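Local coordinates for protein endoglucanase (Uncultured bacterium, PDB 3X17) that hydrolyses internal beta-1,4-glucosidic bonds of cellulose as a glycoside hydrolase family 9 endoglucanase, at residues Thr187-Ala192 with Thr275-Ala280; Asp224-Gly229 with Arg287-Phe292; Ala283-Ile288 with Ala294-Lys299. One frame throughout, in Å; residues are numbered along the deposited sequence.

Contact 1. Residues Thr187-Ala192 with Thr275-Ala280; sequences TAVTAA and TAKAAA
K277 NZ is held by several groups: it forms a salt bridge with D339, a ligand of a nearby calcium ion, a hydrogen bond with Q273 one turn earlier, and a weak one with the carbonyl of W376. To arrive there the lysine leaves helix 272-288 alongside V189, the two side chains pointing the same way. Its CG is anti to its carbonyl carbon (chi1 -78°) and its chain stays extended until it bends at chi4 (87°). V189 CG1 rests against the aliphatic part, 3.7 Å from K277 CE, so a branched apolar residue lines a chain whose charge is paired with D339 at its far end. Nearer the backbones, A188 CB meets K277 CB at 3.7 Å. A methyl suits A188, whose CB faces helix 272-288 where the CA atoms of A188 and A278 are 5.5 Å apart. The short axes approach to 8.7 Å at an angle of 20°, nearly parallel, with W342 of helix 337-351 packing against both A192 and A280. Such close, almost parallel neighbours are consistent with adjacent helices in one ring of the (alpha/alpha)6 barrel.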
loop_
_atom_site.group_PDB
_atom_site.type_symbol
_atom_site.label_atom_id
_atom_site.label_comp_id
_atom_site.label_asym_id
_atom_site.label_seq_id
_atom_site.Cartn_x
_atom_site.Cartn_y
_atom_site.Cartn_z
ATOM N N THR A 187 7.612 6.702 -4.770
ATOM C CA THR A 187 6.821 7.919 -4.674
ATOM C C THR A 187 5.837 8.019 -5.822
ATOM O O THR A 187 4.685 8.386 -5.613
ATOM C CB THR A 187 7.693 9.226 -4.654
ATOM O OG1 THR A 187 8.436 9.275 -3.439
ATOM C CG2 THR A 187 6.793 10.522 -4.688
ATOM N N ALA A 188 6.284 7.679 -7.028
ATOM C CA ALA A 188 5.433 7.789 -8.200
ATOM C C ALA A 188 4.300 6.755 -8.193
ATOM O O ALA A 188 3.128 7.121 -8.358
ATOM C CB ALA A 188 6.270 7.730 -9.492
ATOM N N VAL A 189 4.587 5.506 -7.827
ATOM C CA VAL A 189 3.507 4.496 -7.816
ATOM C C VAL A 189 2.572 4.726 -6.639
ATOM O O VAL A 189 1.411 4.299 -6.660
ATOM C CB VAL A 189 4.025 3.026 -7.794
ATOM C CG1 VAL A 189 4.950 2.752 -8.958
ATOM C CG2 VAL A 189 4.665 2.642 -6.443
ATOM N N THR A 190 3.121 5.268 -5.556
ATOM C CA THR A 190 2.328 5.583 -4.385
ATOM C C THR A 190 1.354 6.698 -4.738
ATOM O O THR A 190 0.150 6.563 -4.535
ATOM C CB THR A 190 3.247 6.052 -3.228
ATOM O OG1 THR A 190 3.974 4.920 -2.739
ATOM C CG2 THR A 190 2.425 6.653 -2.074
ATOM N N ALA A 191 1.852 7.762 -5.361
ATOM C CA ALA A 191 0.976 8.888 -5.706
ATOM C C ALA A 191 -0.136 8.449 -6.679
ATOM O O ALA A 191 -1.316 8.812 -6.514
ATOM C CB ALA A 191 1.776 10.025 -6.281
ATOM N N ALA A 192 0.239 7.615 -7.643
ATOM C CA ALA A 192 -0.724 7.075 -8.632
ATOM C C ALA A 192 -1.822 6.308 -7.929
ATOM O O ALA A 192 -2.979 6.395 -8.323
ATOM C CB ALA A 192 -0.023 6.161 -9.631
ATOM N N THR A 275 11.533 7.963 -15.014
ATOM C CA THR A 275 11.044 9.012 -15.883
ATOM C C THR A 275 9.600 8.673 -16.352
ATOM O O THR A 275 8.676 9.507 -16.290
ATOM C CB THR A 275 12.018 9.200 -17.079
ATOM O OG1 THR A 275 13.319 9.576 -16.591
ATOM C CG2 THR A 275 11.517 10.255 -18.027
ATOM N N ALA A 276 9.390 7.407 -16.695
ATOM C CA ALA A 276 8.081 6.936 -17.190
ATOM C C ALA A 276 7.043 6.843 -16.044
ATOM O O ALA A 276 5.913 7.304 -16.191
ATOM C CB ALA A 276 8.255 5.557 -17.876
ATOM N N LYS A 277 7.438 6.305 -14.893
ATOM C CA LYS A 277 6.561 6.332 -13.717
ATOM C C LYS A 277 6.103 7.749 -13.368
ATOM O O LYS A 277 4.922 7.983 -13.137
ATOM C CB LYS A 277 7.220 5.721 -12.489
ATOM C CG LYS A 277 7.246 4.198 -12.450
ATOM C CD LYS A 277 8.145 3.745 -11.299
ATOM C CE LYS A 277 8.019 2.257 -10.994
ATOM N NZ LYS A 277 8.971 1.484 -11.858
ATOM N N ALA A 278 7.011 8.721 -13.436
ATOM C CA ALA A 278 6.624 10.066 -13.051
ATOM C C ALA A 278 5.711 10.634 -14.124
ATOM O O ALA A 278 4.731 11.291 -13.819
ATOM C CB ALA A 278 7.859 10.942 -12.863
ATOM N N ALA A 279 6.018 10.349 -15.387
ATOM C CA ALA A 279 5.112 10.706 -16.474
ATOM C C ALA A 279 3.714 10.190 -16.209
ATOM O O ALA A 279 2.752 10.922 -16.357
ATOM C CB ALA A 279 5.630 10.197 -17.869
ATOM N N ALA A 280 3.602 8.923 -15.841
ATOM C CA ALA A 280 2.287 8.305 -15.666
ATOM C C ALA A 280 1.532 8.993 -14.516
ATOM O O ALA A 280 0.373 9.398 -14.659
ATOM C CB ALA A 280 2.424 6.782 -15.418
#

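Contact 2. Residues Asp224-Gly229 with Arg287-Phe292; sequences DEVRWG and RIFAPF. With CA (calcium ion), chain D.
The ring of F289 reaches across to helix 221-235 and meets V226 and R227. V226 CG1 approaches the ring at its edge, close to its plane, 4.1 Å from F289 CE1. R227 CB comes to 4.1 Å from F289 CZ, and from an oblique direction. Both contacts are apolar, so even the arginine contributes hydrocarbon here, while its guanidinium reaches on to a salt bridge with D293. A long aromatic side chain suits this position because the backbones stand well apart: the CA atoms of R227 and F289 are 9.3 Å from each other, and the ring spans that gap. On the opposing helix a compact, branched valine can offer a methyl; with CG1 anti to the backbone N (chi1 162°), that branch is the one that touches F289.

Behind this first shell lie local backbone bonds on each side. The carbonyl O of F289 accepts a hydrogen bond from F292 N at 3.0 Å. In the helix, W228 N bonds to D224 O at 3.1 Å. D224 itself belongs to a calcium site, with OD2 2.5 Å from the calcium ion; D207, E214, N217, V219 and D221 complete the set of ligands. The carboxylate is a natural choice for a hard, doubly charged ion, and the site probably steadies the start of the helix that carries V226 and R227.

Further out, L223 of helix 221-235 also touches the F289 ring, as it does F292, and V226 packs on L194 of helix 184-200. The contact thus joins the early part of helix 221-235 to segment 287-292, which carries the chain on from helix 272-288, with helix 184-200 lying against both through L194 on V226 and L195 on I288.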
loop_
_atom_site.group_PDB
_atom_site.type_symbol
_atom_site.label_atom_id
_atom_site.label_comp_id
_atom_site.label_asym_id
_atom_site.label_seq_id
_atom_site.Cartn_x
_atom_site.Cartn_y
_atom_site.Cartn_z
ATOM N N ASP A 224 -4.378 17.142 -1.839
ATOM C CA ASP A 224 -3.290 17.937 -1.286
ATOM C C ASP A 224 -2.099 17.060 -0.926
ATOM O O ASP A 224 -0.961 17.433 -1.188
ATOM C CB ASP A 224 -3.741 18.737 -0.074
ATOM C CG ASP A 224 -4.760 19.800 -0.438
ATOM O OD1 ASP A 224 -4.549 20.540 -1.434
ATOM O OD2 ASP A 224 -5.827 19.796 0.199
ATOM N N GLU A 225 -2.346 15.893 -0.331
ATOM C CA GLU A 225 -1.210 15.054 0.043
ATOM C C GLU A 225 -0.479 14.588 -1.216
ATOM O O GLU A 225 0.747 14.681 -1.296
ATOM C CB GLU A 225 -1.621 13.843 0.873
ATOM C CG GLU A 225 -0.395 13.134 1.503
ATOM C CD GLU A 225 0.308 14.032 2.530
ATOM O OE1 GLU A 225 -0.413 14.689 3.321
ATOM O OE2 GLU A 225 1.555 14.135 2.489
ATOM N N VAL A 226 -1.229 13.998 -2.143
ATOM C CA VAL A 226 -0.686 13.599 -3.431
ATOM C C VAL A 226 0.135 14.722 -4.048
ATOM O O VAL A 226 1.183 14.477 -4.633
ATOM C CB VAL A 226 -1.798 13.194 -4.419
ATOM C CG1 VAL A 226 -1.274 13.220 -5.852
ATOM C CG2 VAL A 226 -2.356 11.801 -4.051
ATOM N N ARG A 227 -0.354 15.954 -3.944
ATOM C CA ARG A 227 0.315 17.056 -4.595
ATOM C C ARG A 227 1.687 17.307 -3.956
ATOM O O ARG A 227 2.638 17.583 -4.650
ATOM C CB ARG A 227 -0.542 18.331 -4.525
ATOM C CG ARG A 227 -0.052 19.383 -5.486
ATOM C CD ARG A 227 -0.167 20.798 -4.969
ATOM N NE ARG A 227 -1.451 21.396 -5.310
ATOM C CZ ARG A 227 -1.617 22.548 -5.958
ATOM N NH1 ARG A 227 -0.577 23.288 -6.370
ATOM N NH2 ARG A 227 -2.853 22.960 -6.192
ATOM N N TRP A 228 1.777 17.180 -2.631
ATOM C CA TRP A 228 3.060 17.190 -1.953
ATOM C C TRP A 228 4.035 16.226 -2.627
ATOM O O TRP A 228 5.170 16.590 -2.912
ATOM C CB TRP A 228 2.901 16.817 -0.473
ATOM C CG TRP A 228 4.143 17.091 0.372
ATOM C CD1 TRP A 228 5.147 16.209 0.680
ATOM C CD2 TRP A 228 4.505 18.340 0.992
ATOM N NE1 TRP A 228 6.121 16.835 1.421
ATOM C CE2 TRP A 228 5.752 18.144 1.630
ATOM C CE3 TRP A 228 3.899 19.604 1.060
ATOM C CZ2 TRP A 228 6.388 19.155 2.357
ATOM C CZ3 TRP A 228 4.556 20.632 1.762
ATOM C CH2 TRP A 228 5.788 20.401 2.389
ATOM N N GLY A 229 3.602 14.997 -2.887
ATOM C CA GLY A 229 4.521 14.013 -3.458
ATOM C C GLY A 229 4.898 14.393 -4.872
ATOM O O GLY A 229 6.055 14.296 -5.263
ATOM N N ARG A 287 -5.490 14.717 -15.141
ATOM C CA ARG A 287 -6.862 14.366 -15.349
ATOM C C ARG A 287 -7.639 14.611 -14.083
ATOM O O ARG A 287 -8.712 15.116 -14.115
ATOM C CB ARG A 287 -6.985 12.904 -15.776
ATOM C CG ARG A 287 -8.354 12.305 -15.662
ATOM C CD ARG A 287 -8.314 10.904 -15.127
ATOM N NE ARG A 287 -7.319 10.156 -15.819
ATOM C CZ ARG A 287 -6.667 9.101 -15.368
ATOM N NH1 ARG A 287 -6.898 8.585 -14.202
ATOM N NH2 ARG A 287 -5.782 8.557 -16.146
ATOM N N ILE A 288 -7.071 14.252 -12.965
ATOM C CA ILE A 288 -7.840 14.215 -11.741
ATOM C C ILE A 288 -7.947 15.598 -11.077
ATOM O O ILE A 288 -8.954 15.894 -10.421
ATOM C CB ILE A 288 -7.284 13.133 -10.780
ATOM C CG1 ILE A 288 -7.611 11.740 -11.303
ATOM C CG2 ILE A 288 -7.836 13.274 -9.396
ATOM C CD1 ILE A 288 -6.805 10.652 -10.625
ATOM N N PHE A 289 -6.924 16.443 -11.233
ATOM C CA PHE A 289 -6.897 17.731 -10.507
ATOM C C PHE A 289 -7.637 18.785 -11.309
ATOM O O PHE A 289 -7.723 19.925 -10.874
ATOM C CB PHE A 289 -5.455 18.236 -10.273
ATOM C CG PHE A 289 -4.817 17.708 -9.029
ATOM C CD1 PHE A 289 -4.193 16.466 -9.031
ATOM C CD2 PHE A 289 -4.805 18.474 -7.857
ATOM C CE1 PHE A 289 -3.618 15.953 -7.866
ATOM C CE2 PHE A 289 -4.228 17.969 -6.685
ATOM C CZ PHE A 289 -3.605 16.717 -6.705
ATOM N N ALA A 290 -8.042 18.440 -12.533
ATOM C CA ALA A 290 -8.619 19.431 -13.446
ATOM C C ALA A 290 -9.779 20.275 -12.865
ATOM O O ALA A 290 -9.779 21.484 -13.030
ATOM C CB ALA A 290 -9.017 18.798 -14.785
ATOM N N PRO A 291 -10.721 19.656 -12.124
ATOM C CA PRO A 291 -11.814 20.462 -11.535
ATOM C C PRO A 291 -11.394 21.314 -10.330
ATOM O O PRO A 291 -12.166 22.148 -9.889
ATOM C CB PRO A 291 -12.844 19.410 -11.079
ATOM C CG PRO A 291 -12.404 18.100 -11.739
ATOM C CD PRO A 291 -10.913 18.213 -11.898
ATOM N N PHE A 292 -10.217 21.064 -9.757
ATOM C CA PHE A 292 -9.837 21.728 -8.528
ATOM C C PHE A 292 -8.791 22.803 -8.735
ATOM O O PHE A 292 -8.846 23.834 -8.092
ATOM C CB PHE A 292 -9.360 20.725 -7.475
ATOM C CG PHE A 292 -10.352 19.658 -7.187
ATOM C CD1 PHE A 292 -11.524 19.952 -6.481
ATOM C CD2 PHE A 292 -10.160 18.362 -7.677
ATOM C CE1 PHE A 292 -12.442 18.960 -6.199
ATOM C CE2 PHE A 292 -11.107 17.368 -7.452
ATOM C CZ PHE A 292 -12.248 17.660 -6.698
HETATM CA CA CA D . -7.877 20.557 1.306
#

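Contact 3. Residues Ala283-Ile288 with Ala294-Lys299; sequences AMAARI and AAFARK
Helices 272-288 and 294-312 run in opposite directions and come together so closely that the CA atoms of A286 and A297 are 4.2 Å apart. At that point the two alanines exchange contacts: A286 CB lies 3.6 Å from A297 O, and A297 CB lies 3.8 Å from A286 O. Each methyl thus sits against the other's carbonyl oxygen, and the smallest side chain with a CB is what allows the backbones to pack at this distance. Beside this pair, A285 CB meets F296 CE2 at 4.5 Å, a looser apolar contact made at an oblique angle to the ring. F296 has its CG anti to the backbone N (chi1 178°), which lays the ring along the flank of its own helix and over toward A285. The ring has further partners: R227 makes a cation-pi interaction with it, and the F289 ring meets it with planes at about 60°.

The start of the second helix is held as well, D293 accepting a hydrogen bond from F296 N. On the far side of the first helix the guanidinium of R287 forms salt bridges with E199 and E346. Two antiparallel helices joined by a short connection make an alpha-helical hairpin, in keeping with the (alpha/alpha)6 barrel of this family 9 enzyme.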
loop_
_atom_site.group_PDB
_atom_site.type_symbol
_atom_site.label_atom_id
_atom_site.label_comp_id
_atom_site.label_asym_id
_atom_site.label_seq_id
_atom_site.Cartn_x
_atom_site.Cartn_y
_atom_site.Cartn_z
ATOM N N ALA A 283 0.482 12.527 -15.483
ATOM C CA ALA A 283 -0.638 12.519 -16.447
ATOM C C ALA A 283 -1.956 12.132 -15.767
ATOM O O ALA A 283 -3.007 12.683 -16.081
ATOM C CB ALA A 283 -0.356 11.598 -17.610
ATOM N N MET A 284 -1.914 11.153 -14.863
ATOM C CA MET A 284 -3.056 10.921 -13.980
ATOM C C MET A 284 -3.518 12.171 -13.226
ATOM O O MET A 284 -4.700 12.387 -13.063
ATOM C CB MET A 284 -2.775 9.786 -12.998
ATOM C CG MET A 284 -2.825 8.428 -13.646
ATOM S SD MET A 284 -2.199 7.164 -12.529
ATOM C CE MET A 284 -3.662 6.909 -11.517
ATOM N N ALA A 285 -2.584 12.919 -12.650
ATOM C CA ALA A 285 -2.953 14.069 -11.822
ATOM C C ALA A 285 -3.560 15.141 -12.708
ATOM O O ALA A 285 -4.428 15.910 -12.266
ATOM C CB ALA A 285 -1.729 14.625 -11.088
ATOM N N ALA A 286 -3.057 15.228 -13.938
ATOM C CA ALA A 286 -3.582 16.199 -14.891
ATOM C C ALA A 286 -5.083 15.961 -15.105
ATOM O O ALA A 286 -5.852 16.910 -15.216
ATOM C CB ALA A 286 -2.820 16.123 -16.214
ATOM N N ARG A 287 -5.490 14.717 -15.141
ATOM C CA ARG A 287 -6.862 14.366 -15.349
ATOM C C ARG A 287 -7.639 14.611 -14.083
ATOM O O ARG A 287 -8.712 15.116 -14.115
ATOM C CB ARG A 287 -6.985 12.904 -15.776
ATOM C CG ARG A 287 -8.354 12.305 -15.662
ATOM C CD ARG A 287 -8.314 10.904 -15.127
ATOM N NE ARG A 287 -7.319 10.156 -15.819
ATOM C CZ ARG A 287 -6.667 9.101 -15.368
ATOM N NH1 ARG A 287 -6.898 8.585 -14.202
ATOM N NH2 ARG A 287 -5.782 8.557 -16.146
ATOM N N ILE A 288 -7.071 14.252 -12.965
ATOM C CA ILE A 288 -7.840 14.215 -11.741
ATOM C C ILE A 288 -7.947 15.598 -11.077
ATOM O O ILE A 288 -8.954 15.894 -10.421
ATOM C CB ILE A 288 -7.284 13.133 -10.780
ATOM C CG1 ILE A 288 -7.611 11.740 -11.303
ATOM C CG2 ILE A 288 -7.836 13.274 -9.396
ATOM C CD1 ILE A 288 -6.805 10.652 -10.625
ATOM N N ALA A 294 -6.664 24.066 -12.052
ATOM C CA ALA A 294 -6.376 23.944 -13.481
ATOM C C ALA A 294 -4.915 24.287 -13.827
ATOM O O ALA A 294 -4.331 23.673 -14.716
ATOM C CB ALA A 294 -7.362 24.811 -14.311
ATOM N N ALA A 295 -4.323 25.217 -13.085
ATOM C CA ALA A 295 -2.910 25.568 -13.256
ATOM C C ALA A 295 -1.976 24.397 -12.831
ATOM O O ALA A 295 -0.970 24.119 -13.468
ATOM C CB ALA A 295 -2.584 26.810 -12.438
ATOM N N PHE A 296 -2.297 23.743 -11.730
ATOM C CA PHE A 296 -1.509 22.595 -11.307
ATOM C C PHE A 296 -1.691 21.436 -12.267
ATOM O O PHE A 296 -0.731 20.772 -12.634
ATOM C CB PHE A 296 -1.879 22.178 -9.881
ATOM C CG PHE A 296 -1.143 20.977 -9.405
ATOM C CD1 PHE A 296 0.171 21.090 -8.981
ATOM C CD2 PHE A 296 -1.697 19.705 -9.553
ATOM C CE1 PHE A 296 0.895 19.960 -8.569
ATOM C CE2 PHE A 296 -0.993 18.568 -9.137
ATOM C CZ PHE A 296 0.321 18.700 -8.668
ATOM N N ALA A 297 -2.936 21.193 -12.667
ATOM C CA ALA A 297 -3.240 20.280 -13.764
ATOM C C ALA A 297 -2.366 20.449 -15.010
ATOM O O ALA A 297 -1.831 19.465 -15.510
ATOM C CB ALA A 297 -4.721 20.369 -14.151
ATOM N N ARG A 298 -2.317 21.659 -15.569
ATOM C CA ARG A 298 -1.457 21.973 -16.730
ATOM C C ARG A 298 -0.006 21.640 -16.469
ATOM O O ARG A 298 0.724 21.219 -17.377
ATOM C CB ARG A 298 -1.510 23.477 -17.076
ATOM C CG ARG A 298 -2.775 23.896 -17.813
ATOM C CD ARG A 298 -2.804 25.410 -18.049
ATOM N NE ARG A 298 -4.184 25.855 -18.121
ATOM C CZ ARG A 298 -4.785 26.581 -17.189
ATOM N NH1 ARG A 298 -4.089 27.093 -16.185
ATOM N NH2 ARG A 298 -6.071 26.861 -17.317
ATOM N N LYS A 299 0.465 22.034 -15.296
ATOM C CA LYS A 299 1.867 21.885 -14.981
ATOM C C LYS A 299 2.191 20.395 -14.919
ATOM O O LYS A 299 3.236 19.958 -15.419
ATOM C CB LYS A 299 2.199 22.566 -13.646
ATOM C CG LYS A 299 3.685 22.460 -13.218
ATOM C CD LYS A 299 3.827 22.966 -11.777
ATOM C CE LYS A 299 5.233 23.443 -11.473
ATOM N NZ LYS A 299 5.437 23.600 -9.993
#

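Read from the N terminus, helix 184-200 comes first and helix 221-235 follows it. Contact 1 brings the former against helix 272-288 and closes a long loop that includes helix 221-235 and the strands 243-249 and 265-271. Contact 2 starts within that loop, at 224-229, but ends beyond it at 287-292, so the two cross. Contact 3 opens after contact 1 has closed; it closes only the short turn between helices 272-288 and 294-312, and shares R287 and I288 with contact 2. Helix 272-288 is therefore common to all three, tying together two preceding helices and the one that follows within the catalytic barrel.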